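Local coordinates for protein arginyl-trna synthetase (Thermus thermophilus, PDB 1IQ0) that probably catalyses the ATP-dependent attachment of L-arginine to tRNA(Arg), releasing AMP and diphosphate, as a monomeric aminoacyl-tRNA synthetase of class I, at residues F310-R322 with R333-E347. Sequence-based numbering, arbitrary orientation.
Sequences FWKMGILEGLRFR and RTSAPEGEAYTPKAE
Trp311 lies against Pro344, whose CD makes a CH-pi contact 3.7 Å from the centroid of the six-membered ring, while Leu319 CD2 covers the centre of the opposite face. With CG anti to the backbone N (chi1 170°), Trp311 NE1 comes within 3.1 Å of Tyr342 O, a weak, bent bond at the ring edge. A leucine in its place, lacking the N-H, would probably leave Tyr342 O without this donor and open a gap between Pro344 and Leu319. At the helix end, Lys312 O accepts a hydrogen bond from Ala346 N at 2.9 Å, and one water bridges Met313 O and Ala346 O; Gly314, with positive phi, completes a Schellman motif. Beyond the turn, Leu319 O receives Tyr342 N. Arg320 extends across Gly339, NH1 donating to its O at 3.1 Å. Phe321 pairs through its backbone with Glu340; its ring takes the Tyr342 edge on its face, centroids 5.8 Å apart and planes at 88°, and one face of the Arg333 guanidinium lies against Phe321 CB. Arg322 N and O both bond Thr334. Strands 320-323 and 333-335 form a beta hairpin, flanked by outermost strand 340-341 and joined to the catalytic domain's mixed sheet through 236-239; helix 248-256 packs against Trp311 and Leu316.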
loop_
_atom_site.group_PDB
_atom_site.type_symbol
_atom_site.label_atom_id
_atom_site.label_comp_id
_atom_site.label_asym_id
_atom_site.label_seq_id
_atom_site.Cartn_x
_atom_site.Cartn_y
_atom_site.Cartn_z
ATOM N N PHE A 310 -8.158 -17.590 -10.358
ATOM C CA PHE A 310 -9.221 -17.680 -11.353
ATOM C C PHE A 310 -10.537 -17.106 -10.829
ATOM O O PHE A 310 -11.256 -16.421 -11.557
ATOM C CB PHE A 310 -9.423 -19.140 -11.788
ATOM C CG PHE A 310 -8.449 -19.609 -12.846
ATOM C CD1 PHE A 310 -8.609 -20.858 -13.448
ATOM C CD2 PHE A 310 -7.383 -18.809 -13.250
ATOM C CE1 PHE A 310 -7.728 -21.304 -14.432
ATOM C CE2 PHE A 310 -6.493 -19.249 -14.237
ATOM C CZ PHE A 310 -6.668 -20.501 -14.831
ATOM N N TRP A 311 -10.844 -17.381 -9.564
ATOM C CA TRP A 311 -12.070 -16.879 -8.957
ATOM C C TRP A 311 -11.994 -15.364 -8.812
ATOM O O TRP A 311 -12.955 -14.661 -9.097
ATOM C CB TRP A 311 -12.287 -17.507 -7.579
ATOM C CG TRP A 311 -13.410 -16.854 -6.811
ATOM C CD1 TRP A 311 -14.754 -17.082 -6.953
ATOM C CD2 TRP A 311 -13.283 -15.813 -5.830
ATOM N NE1 TRP A 311 -15.470 -16.243 -6.118
ATOM C CE2 TRP A 311 -14.590 -15.457 -5.423
ATOM C CE3 TRP A 311 -12.191 -15.146 -5.261
ATOM C CZ2 TRP A 311 -14.833 -14.461 -4.471
ATOM C CZ3 TRP A 311 -12.430 -14.154 -4.313
ATOM C CH2 TRP A 311 -13.739 -13.822 -3.928
ATOM N N LYS A 312 -10.845 -14.868 -8.367
ATOM C CA LYS A 312 -10.650 -13.430 -8.185
ATOM C C LYS A 312 -10.950 -12.655 -9.461
ATOM O O LYS A 312 -11.522 -11.564 -9.409
ATOM C CB LYS A 312 -9.209 -13.132 -7.756
ATOM C CG LYS A 312 -8.852 -13.557 -6.334
ATOM C CD LYS A 312 -7.433 -13.109 -5.986
ATOM C CE LYS A 312 -7.080 -13.376 -4.524
ATOM N NZ LYS A 312 -5.653 -12.993 -4.273
ATOM N N MET A 313 -10.565 -13.220 -10.605
ATOM C CA MET A 313 -10.789 -12.553 -11.881
ATOM C C MET A 313 -12.070 -12.982 -12.604
ATOM O O MET A 313 -12.252 -12.677 -13.778
ATOM C CB MET A 313 -9.556 -12.731 -12.787
ATOM C CG MET A 313 -8.299 -12.041 -12.213
ATOM S SD MET A 313 -6.770 -12.310 -13.134
ATOM C CE MET A 313 -6.061 -10.595 -13.156
ATOM N N GLY A 314 -12.950 -13.688 -11.899
ATOM C CA GLY A 314 -14.218 -14.093 -12.488
ATOM C C GLY A 314 -14.214 -15.262 -13.449
ATOM O O GLY A 314 -15.232 -15.564 -14.072
ATOM N N ILE A 315 -13.077 -15.928 -13.575
ATOM C CA ILE A 315 -12.971 -17.070 -14.463
ATOM C C ILE A 315 -13.732 -18.247 -13.866
ATOM O O ILE A 315 -14.330 -19.043 -14.592
ATOM C CB ILE A 315 -11.495 -17.435 -14.677
ATOM C CG1 ILE A 315 -10.779 -16.251 -15.337
ATOM C CG2 ILE A 315 -11.376 -18.700 -15.501
ATOM C CD1 ILE A 315 -9.266 -16.430 -15.471
ATOM N N LEU A 316 -13.722 -18.345 -12.539
ATOM C CA LEU A 316 -14.424 -19.422 -11.840
ATOM C C LEU A 316 -15.390 -18.867 -10.799
ATOM O O LEU A 316 -15.200 -17.764 -10.298
ATOM C CB LEU A 316 -13.428 -20.352 -11.144
ATOM C CG LEU A 316 -12.520 -21.229 -12.007
ATOM C CD1 LEU A 316 -11.640 -22.082 -11.094
ATOM C CD2 LEU A 316 -13.368 -22.122 -12.926
ATOM N N GLU A 317 -16.422 -19.641 -10.477
ATOM C CA GLU A 317 -17.418 -19.241 -9.482
ATOM C C GLU A 317 -17.639 -20.352 -8.455
ATOM O O GLU A 317 -17.173 -21.479 -8.637
ATOM C CB GLU A 317 -18.746 -18.905 -10.169
ATOM C CG GLU A 317 -18.680 -17.675 -11.071
ATOM C CD GLU A 317 -19.983 -17.405 -11.804
ATOM O OE1 GLU A 317 -21.032 -17.267 -11.145
ATOM O OE2 GLU A 317 -19.955 -17.322 -13.046
ATOM N N GLY A 318 -18.354 -20.035 -7.378
ATOM C CA GLY A 318 -18.625 -21.031 -6.357
ATOM C C GLY A 318 -18.708 -20.479 -4.945
ATOM O O GLY A 318 -19.436 -21.012 -4.103
ATOM N N LEU A 319 -17.965 -19.407 -4.681
ATOM C CA LEU A 319 -17.946 -18.775 -3.364
ATOM C C LEU A 319 -19.223 -17.965 -3.102
ATOM O O LEU A 319 -19.727 -17.266 -3.992
ATOM C CB LEU A 319 -16.705 -17.873 -3.259
ATOM C CG LEU A 319 -15.506 -18.259 -2.374
ATOM C CD1 LEU A 319 -15.484 -19.742 -2.071
ATOM C CD2 LEU A 319 -14.209 -17.821 -3.061
ATOM N N ARG A 320 -19.739 -18.073 -1.879
ATOM C CA ARG A 320 -20.946 -17.369 -1.448
ATOM C C ARG A 320 -20.608 -16.504 -0.245
ATOM O O ARG A 320 -19.806 -16.902 0.604
ATOM C CB ARG A 320 -22.042 -18.368 -1.069
ATOM C CG ARG A 320 -22.602 -19.124 -2.248
ATOM C CD ARG A 320 -23.606 -20.186 -1.828
ATOM N NE ARG A 320 -24.181 -20.838 -2.998
ATOM C CZ ARG A 320 -25.048 -20.259 -3.825
ATOM N NH1 ARG A 320 -25.452 -19.013 -3.604
ATOM N NH2 ARG A 320 -25.492 -20.915 -4.890
ATOM N N PHE A 321 -21.241 -15.337 -0.158
ATOM C CA PHE A 321 -20.968 -14.392 0.916
ATOM C C PHE A 321 -22.166 -13.911 1.737
ATOM O O PHE A 321 -23.308 -13.951 1.283
ATOM C CB PHE A 321 -20.255 -13.166 0.339
ATOM C CG PHE A 321 -18.915 -13.471 -0.243
ATOM C CD1 PHE A 321 -18.807 -14.099 -1.472
ATOM C CD2 PHE A 321 -17.756 -13.186 0.472
ATOM C CE1 PHE A 321 -17.565 -14.447 -1.981
ATOM C CE2 PHE A 321 -16.508 -13.532 -0.028
ATOM C CZ PHE A 321 -16.409 -14.162 -1.252
ATOM N N ARG A 322 -21.870 -13.436 2.946
ATOM C CA ARG A 322 -22.868 -12.913 3.874
ATOM C C ARG A 322 -22.137 -11.957 4.820
ATOM O O ARG A 322 -20.907 -11.876 4.795
ATOM C CB ARG A 322 -23.510 -14.057 4.676
ATOM C CG ARG A 322 -22.536 -14.783 5.587
ATOM C CD ARG A 322 -23.146 -16.035 6.225
ATOM N NE ARG A 322 -24.229 -15.723 7.151
ATOM C CZ ARG A 322 -25.520 -15.835 6.860
ATOM N NH1 ARG A 322 -25.899 -16.259 5.661
ATOM N NH2 ARG A 322 -26.435 -15.517 7.768
ATOM N N ARG A 333 -17.723 -8.443 4.653
ATOM C CA ARG A 333 -18.450 -9.639 4.227
ATOM C C ARG A 333 -17.502 -10.840 4.174
ATOM O O ARG A 333 -16.332 -10.715 3.803
ATOM C CB ARG A 333 -19.102 -9.428 2.851
ATOM C CG ARG A 333 -20.377 -8.569 2.849
ATOM C CD ARG A 333 -20.881 -8.304 1.415
ATOM N NE ARG A 333 -21.507 -9.457 0.757
ATOM C CZ ARG A 333 -21.139 -9.953 -0.433
ATOM N NH1 ARG A 333 -20.131 -9.418 -1.122
ATOM N NH2 ARG A 333 -21.806 -10.976 -0.962
ATOM N N THR A 334 -18.015 -12.010 4.536
ATOM C CA THR A 334 -17.206 -13.220 4.556
ATOM C C THR A 334 -17.793 -14.322 3.690
ATOM O O THR A 334 -19.003 -14.381 3.479
ATOM C CB THR A 334 -17.100 -13.787 5.998
ATOM O OG1 THR A 334 -16.285 -14.968 6.001
ATOM C CG2 THR A 334 -18.487 -14.163 6.527
ATOM N N SER A 335 -16.930 -15.190 3.173
ATOM C CA SER A 335 -17.418 -16.333 2.415
ATOM C C SER A 335 -18.052 -17.193 3.509
ATOM O O SER A 335 -17.663 -17.101 4.680
ATOM C CB SER A 335 -16.263 -17.096 1.767
ATOM O OG SER A 335 -15.322 -17.509 2.744
ATOM N N ALA A 336 -19.024 -18.016 3.136
ATOM C CA ALA A 336 -19.703 -18.879 4.093
ATOM C C ALA A 336 -20.475 -19.986 3.373
ATOM O O ALA A 336 -20.643 -19.952 2.157
ATOM C CB ALA A 336 -20.657 -18.041 4.956
ATOM N N PRO A 337 -20.955 -20.987 4.120
ATOM C CA PRO A 337 -21.706 -22.071 3.478
ATOM C C PRO A 337 -22.925 -21.510 2.755
ATOM O O PRO A 337 -23.267 -21.933 1.650
ATOM C CB PRO A 337 -22.106 -22.956 4.656
ATOM C CG PRO A 337 -20.989 -22.742 5.641
ATOM C CD PRO A 337 -20.784 -21.244 5.560
ATOM N N GLU A 338 -23.568 -20.536 3.387
ATOM C CA GLU A 338 -24.767 -19.921 2.835
ATOM C C GLU A 338 -24.550 -18.436 2.588
ATOM O O GLU A 338 -23.890 -17.758 3.372
ATOM C CB GLU A 338 -25.934 -20.107 3.808
ATOM C CG GLU A 338 -27.176 -20.733 3.198
ATOM C CD GLU A 338 -26.958 -22.171 2.775
ATOM O OE1 GLU A 338 -26.565 -22.991 3.633
ATOM O OE2 GLU A 338 -27.181 -22.486 1.586
ATOM N N GLY A 339 -25.121 -17.937 1.498
ATOM C CA GLY A 339 -24.985 -16.534 1.173
ATOM C C GLY A 339 -25.184 -16.306 -0.307
ATOM O O GLY A 339 -25.554 -17.224 -1.040
ATOM N N GLU A 340 -24.933 -15.081 -0.746
ATOM C CA GLU A 340 -25.081 -14.718 -2.149
ATOM C C GLU A 340 -23.813 -15.050 -2.925
ATOM O O GLU A 340 -22.712 -14.677 -2.515
ATOM C CB GLU A 340 -25.389 -13.224 -2.260
ATOM C CG GLU A 340 -25.453 -12.701 -3.679
ATOM C CD GLU A 340 -25.809 -11.229 -3.730
ATOM O OE1 GLU A 340 -25.086 -10.420 -3.108
ATOM O OE2 GLU A 340 -26.814 -10.882 -4.389
ATOM N N ALA A 341 -23.977 -15.761 -4.036
ATOM C CA ALA A 341 -22.863 -16.151 -4.887
ATOM C C ALA A 341 -22.210 -14.891 -5.447
ATOM O O ALA A 341 -22.896 -13.998 -5.941
ATOM C CB ALA A 341 -23.362 -17.042 -6.022
ATOM N N TYR A 342 -20.885 -14.827 -5.392
ATOM C CA TYR A 342 -20.191 -13.634 -5.860
ATOM C C TYR A 342 -18.731 -13.825 -6.246
ATOM O O TYR A 342 -18.000 -14.583 -5.615
ATOM C CB TYR A 342 -20.272 -12.559 -4.772
ATOM C CG TYR A 342 -19.396 -11.345 -5.003
ATOM C CD1 TYR A 342 -19.863 -10.253 -5.731
ATOM C CD2 TYR A 342 -18.102 -11.283 -4.480
ATOM C CE1 TYR A 342 -19.065 -9.124 -5.934
ATOM C CE2 TYR A 342 -17.292 -10.160 -4.678
ATOM C CZ TYR A 342 -17.782 -9.083 -5.405
ATOM O OH TYR A 342 -17.000 -7.963 -5.595
ATOM N N THR A 343 -18.334 -13.107 -7.290
ATOM C CA THR A 343 -16.969 -13.075 -7.794
ATOM C C THR A 343 -16.679 -11.593 -8.017
ATOM O O THR A 343 -17.512 -10.876 -8.574
ATOM C CB THR A 343 -16.828 -13.770 -9.148
ATOM O OG1 THR A 343 -17.078 -15.171 -9.009
ATOM C CG2 THR A 343 -15.450 -13.565 -9.676
ATOM N N PRO A 344 -15.491 -11.116 -7.604
ATOM C CA PRO A 344 -15.128 -9.704 -7.775
ATOM C C PRO A 344 -14.918 -9.312 -9.236
ATOM O O PRO A 344 -14.982 -8.130 -9.581
ATOM C CB PRO A 344 -13.823 -9.569 -6.982
ATOM C CG PRO A 344 -13.769 -10.792 -6.115
ATOM C CD PRO A 344 -14.404 -11.858 -6.945
ATOM N N LYS A 345 -14.663 -10.299 -10.091
ATOM C CA LYS A 345 -14.409 -10.028 -11.509
ATOM C C LYS A 345 -13.290 -8.989 -11.624
ATOM O O LYS A 345 -13.389 -8.034 -12.392
ATOM C CB LYS A 345 -15.671 -9.490 -12.197
ATOM C CG LYS A 345 -16.851 -10.449 -12.234
ATOM C CD LYS A 345 -17.998 -9.846 -13.040
ATOM C CE LYS A 345 -19.194 -10.781 -13.135
ATOM N NZ LYS A 345 -19.840 -11.015 -11.815
ATOM N N ALA A 346 -12.223 -9.182 -10.861
ATOM C CA ALA A 346 -11.111 -8.241 -10.855
ATOM C C ALA A 346 -10.394 -8.105 -12.186
ATOM O O ALA A 346 -10.079 -9.099 -12.837
ATOM C CB ALA A 346 -10.109 -8.627 -9.774
ATOM N N GLU A 347 -10.132 -6.859 -12.572
ATOM C CA GLU A 347 -9.409 -6.546 -13.807
ATOM C C GLU A 347 -7.932 -6.663 -13.469
ATOM O O GLU A 347 -7.100 -6.918 -14.335
ATOM C CB GLU A 347 -9.687 -5.107 -14.246
ATOM C CG GLU A 347 -11.151 -4.767 -14.407
ATOM C CD GLU A 347 -11.691 -5.129 -15.770
ATOM O OE1 GLU A 347 -11.562 -6.305 -16.172
ATOM O OE2 GLU A 347 -12.248 -4.233 -16.439
HETATM O O HOH W 1 -11.578 -10.274 -14.941
HETATM O O HOH W 2 -26.727 -16.619 -4.993
#